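Local coordinates for decapping nuclease RAI1 (PDB 5BUD), which removes NAD caps from the 5' ends of RNAs, also acts on other capped and triphosphorylated ends, and stimulates the exoribonuclease RAT1, at residues E204-V209 against G223-C228. Numbering follows the deposited sequence.
Sequences EQYLSV and GEIDCC. With MN (manganese (II) ion), chain F; MN (manganese (II) ion), chain E.
E224 meets strand 205-209 through its aliphatic carbons and carries its carboxylate on to a metal. CB lies 4.0 Å from O of Y206 and 4.4 Å from CG of L207, its non-hydrogen-bonded partner. With CG anti to the backbone N (chi1 -172°), the chain runs toward residues 205-206, where CG packs 3.6 Å from O of Y206 and 3.9 Å from CB of Q205; the side chains of Q205 and E224 cross at about a right angle. A turn about CB-CG (chi2 -109°) directs OE1 to the metal and leaves OE2 near strand 205-209. The two oxygens divide the work: OE1 binds one manganese at 2.3 Å, while OE2 lies beside two waters. The one also at O of E204 is so close to OE2 that this contact is doubtful; the other, 2.6 Å from OE2, also meets N of Y206 and O of I225. The hairpin of strands 205-214 and 217-228 carries E224, with D226 just beyond it, and this placing illustrates how the PD-(D/E)XK nuclease fold builds its active site from strand-borne acids. D226 spans two manganese ions, OD1 sharing the first with E224 and a phosphate of the bound RNA, OD2 joining E245 and the carbonyl of L246 at the second. The backbones are joined by N of I225 to O of Y206 (2.8 Å) and by a reciprocal pair between S208 and G223. On the other face, CB of I225 meets the ring edge of Y206 at CD2 (3.8 Å), and its CG1 touches CB of S208. The polar ends there turn elsewhere, Y206 OH to Y243 and S208 OG to E22.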
ATOM      1  N   GLU A 204      -7.512 -12.150  -5.860  1.00 25.54           N
ATOM      2  CA  GLU A 204      -8.197 -12.041  -4.584  1.00 26.15           C
ATOM      3  C   GLU A 204      -7.491 -11.029  -3.691  1.00 27.01           C
ATOM      4  O   GLU A 204      -6.264 -11.009  -3.650  1.00 25.22           O
ATOM      5  CB  GLU A 204      -8.248 -13.394  -3.884  1.00 29.17           C
ATOM      6  CG  GLU A 204      -9.056 -14.467  -4.619  1.00 30.49           C
ATOM      7  CD  GLU A 204      -8.923 -15.806  -3.912  1.00 33.35           C
ATOM      8  OE1 GLU A 204      -7.861 -16.456  -4.065  1.00 35.34           O
ATOM      9  OE2 GLU A 204      -9.862 -16.185  -3.183  1.00 35.81           O
ATOM     10  N   GLN A 205      -8.271 -10.214  -2.988  1.00 25.40           N
ATOM     11  CA  GLN A 205      -7.737  -9.176  -2.111  1.00 27.47           C
ATOM     12  C   GLN A 205      -8.704  -8.912  -0.974  1.00 25.66           C
ATOM     13  O   GLN A 205      -9.925  -8.970  -1.158  1.00 24.58           O
ATOM     14  CB  GLN A 205      -7.623  -7.835  -2.836  1.00 29.66           C
ATOM     15  CG  GLN A 205      -6.731  -7.747  -4.039  1.00 30.42           C
ATOM     16  CD  GLN A 205      -6.699  -6.311  -4.565  1.00 33.68           C
ATOM     17  OE1 GLN A 205      -7.745  -5.636  -4.664  1.00 33.47           O
ATOM     18  NE2 GLN A 205      -5.511  -5.836  -4.893  1.00 33.18           N
ATOM     19  N   TYR A 206      -8.152  -8.581   0.188  1.00 23.30           N
ATOM     20  CA  TYR A 206      -8.910  -8.090   1.301  1.00 22.26           C
ATOM     21  C   TYR A 206      -8.430  -6.678   1.599  1.00 23.36           C
ATOM     22  O   TYR A 206      -7.222  -6.461   1.846  1.00 23.30           O
ATOM     23  CB  TYR A 206      -8.677  -8.972   2.495  1.00 23.14           C
ATOM     24  CG  TYR A 206      -9.374  -8.543   3.756  1.00 24.95           C
ATOM     25  CD1 TYR A 206     -10.707  -8.862   4.004  1.00 26.85           C
ATOM     26  CD2 TYR A 206      -8.694  -7.846   4.722  1.00 25.51           C
ATOM     27  CE1 TYR A 206     -11.328  -8.464   5.192  1.00 27.64           C
ATOM     28  CE2 TYR A 206      -9.297  -7.463   5.891  1.00 26.36           C
ATOM     29  CZ  TYR A 206     -10.594  -7.790   6.134  1.00 29.45           C
ATOM     30  OH  TYR A 206     -11.126  -7.348   7.333  1.00 35.04           O
ATOM     31  N   LEU A 207      -9.359  -5.729   1.585  1.00 21.09           N
ATOM     32  CA  LEU A 207      -9.021  -4.339   1.785  1.00 24.24           C
ATOM     33  C   LEU A 207      -9.613  -3.764   3.050  1.00 24.41           C
ATOM     34  O   LEU A 207     -10.828  -3.832   3.283  1.00 26.81           O
ATOM     35  CB  LEU A 207      -9.430  -3.488   0.581  1.00 25.84           C
ATOM     36  CG  LEU A 207      -8.761  -3.951  -0.722  1.00 28.11           C
ATOM     37  CD1 LEU A 207      -9.738  -4.796  -1.516  1.00 30.57           C
ATOM     38  CD2 LEU A 207      -8.300  -2.764  -1.553  1.00 30.92           C
ATOM     39  N   SER A 208      -8.740  -3.146   3.836  1.00 21.32           N
ATOM     40  CA  SER A 208      -9.122  -2.426   5.018  1.00 21.29           C
ATOM     41  C   SER A 208      -9.181  -0.948   4.671  1.00 21.12           C
ATOM     42  O   SER A 208      -8.314  -0.414   3.971  1.00 20.96           O
ATOM     43  CB  SER A 208      -8.075  -2.638   6.106  1.00 20.31           C
ATOM     44  OG  SER A 208      -8.452  -2.081   7.337  1.00 21.85           O
ATOM     45  N   VAL A 209     -10.195  -0.288   5.190  1.00 21.88           N
ATOM     46  CA  VAL A 209     -10.286   1.147   5.164  1.00 23.68           C
ATOM     47  C   VAL A 209     -10.187   1.638   6.586  1.00 24.61           C
ATOM     48  O   VAL A 209     -11.000   1.274   7.447  1.00 23.76           O
ATOM     49  CB  VAL A 209     -11.588   1.632   4.514  1.00 23.32           C
ATOM     50  CG1 VAL A 209     -11.668   3.143   4.550  1.00 25.07           C
ATOM     51  CG2 VAL A 209     -11.619   1.181   3.075  1.00 24.71           C
ATOM     52  N   GLY A 223      -6.232   0.164   2.078  1.00 24.10           N
ATOM     53  CA  GLY A 223      -5.080  -0.643   1.775  1.00 24.74           C
ATOM     54  C   GLY A 223      -5.359  -2.114   1.870  1.00 24.75           C
ATOM     55  O   GLY A 223      -6.159  -2.576   2.681  1.00 22.74           O
ATOM     56  N   GLU A 224      -4.648  -2.847   1.047  1.00 23.59           N
ATOM     57  CA  GLU A 224      -4.831  -4.267   0.965  1.00 27.60           C
ATOM     58  C   GLU A 224      -4.027  -4.934   2.081  1.00 25.54           C
ATOM     59  O   GLU A 224      -2.931  -4.490   2.397  1.00 25.28           O
ATOM     60  CB  GLU A 224      -4.442  -4.720  -0.424  1.00 31.55           C
ATOM     61  CG  GLU A 224      -4.761  -6.158  -0.746  1.00 37.95           C
ATOM     62  CD  GLU A 224      -3.516  -7.010  -0.836  1.00 42.69           C
ATOM     63  OE1 GLU A 224      -2.427  -6.500  -0.476  1.00 44.59           O
ATOM     64  OE2 GLU A 224      -3.636  -8.175  -1.270  1.00 46.16           O
ATOM     65  N   ILE A 225      -4.632  -5.941   2.718  1.00 23.97           N
ATOM     66  CA  ILE A 225      -4.064  -6.622   3.890  1.00 24.47           C
ATOM     67  C   ILE A 225      -3.686  -8.038   3.492  1.00 22.66           C
ATOM     68  O   ILE A 225      -4.480  -8.742   2.871  1.00 24.90           O
ATOM     69  CB  ILE A 225      -5.077  -6.629   5.056  1.00 25.03           C
ATOM     70  CG1 ILE A 225      -5.377  -5.209   5.547  1.00 26.55           C
ATOM     71  CG2 ILE A 225      -4.590  -7.509   6.212  1.00 24.62           C
ATOM     72  CD1 ILE A 225      -4.149  -4.462   6.052  1.00 29.45           C
ATOM     73  N   ASP A 226      -2.476  -8.477   3.811  1.00 21.83           N
ATOM     74  CA  ASP A 226      -2.026  -9.806   3.376  1.00 21.16           C
ATOM     75  C   ASP A 226      -2.674 -10.929   4.166  1.00 21.41           C
ATOM     76  O   ASP A 226      -3.133 -11.919   3.594  1.00 21.44           O
ATOM     77  CB  ASP A 226      -0.510  -9.951   3.457  1.00 21.04           C
ATOM     78  CG  ASP A 226       0.201  -9.214   2.332  1.00 20.99           C
ATOM     79  OD1 ASP A 226      -0.476  -8.972   1.321  1.00 18.76           O
ATOM     80  OD2 ASP A 226       1.423  -8.965   2.426  1.00 19.62           O
ATOM     81  N   CYS A 227      -2.706 -10.792   5.472  1.00 19.88           N
ATOM     82  CA  CYS A 227      -3.329 -11.826   6.296  1.00 21.44           C
ATOM     83  C   CYS A 227      -3.478 -11.386   7.722  1.00 21.37           C
ATOM     84  O   CYS A 227      -3.074 -10.275   8.093  1.00 19.66           O
ATOM     85  CB  CYS A 227      -2.567 -13.170   6.203  1.00 22.16           C
ATOM     86  SG  CYS A 227      -0.866 -13.172   6.858  1.00 21.45           S
ATOM     87  N   CYS A 228      -4.104 -12.267   8.505  1.00 20.45           N
ATOM     88  CA  CYS A 228      -4.343 -12.076   9.905  1.00 21.90           C
ATOM     89  C   CYS A 228      -3.452 -13.076  10.690  1.00 21.65           C
ATOM     90  O   CYS A 228      -3.272 -14.220  10.292  1.00 22.51           O
ATOM     91  CB  CYS A 228      -5.811 -12.303  10.195  1.00 23.08           C
ATOM     92  SG  CYS A 228      -6.271 -12.113  11.927  1.00 29.53           S
TER
HETATM   93 MN    MN F 402      -0.296  -7.317  -0.132  1.00 44.29          MN
HETATM   94 MN    MN E 401       2.883  -8.268   1.050  1.00 22.25          MN
HETATM   95  O   HOH W   1      -3.834  -9.630  -3.184  1.00 44.77           O
HETATM   96  O   HOH W   2      -5.392  -9.207   0.367  1.00 20.96           O
HETATM   97  O   HOH W   3      -0.365  -5.316   1.473  1.00 28.91           O
HETATM   98  O   HOH W   4       2.953 -10.175   0.053  1.00 20.12           O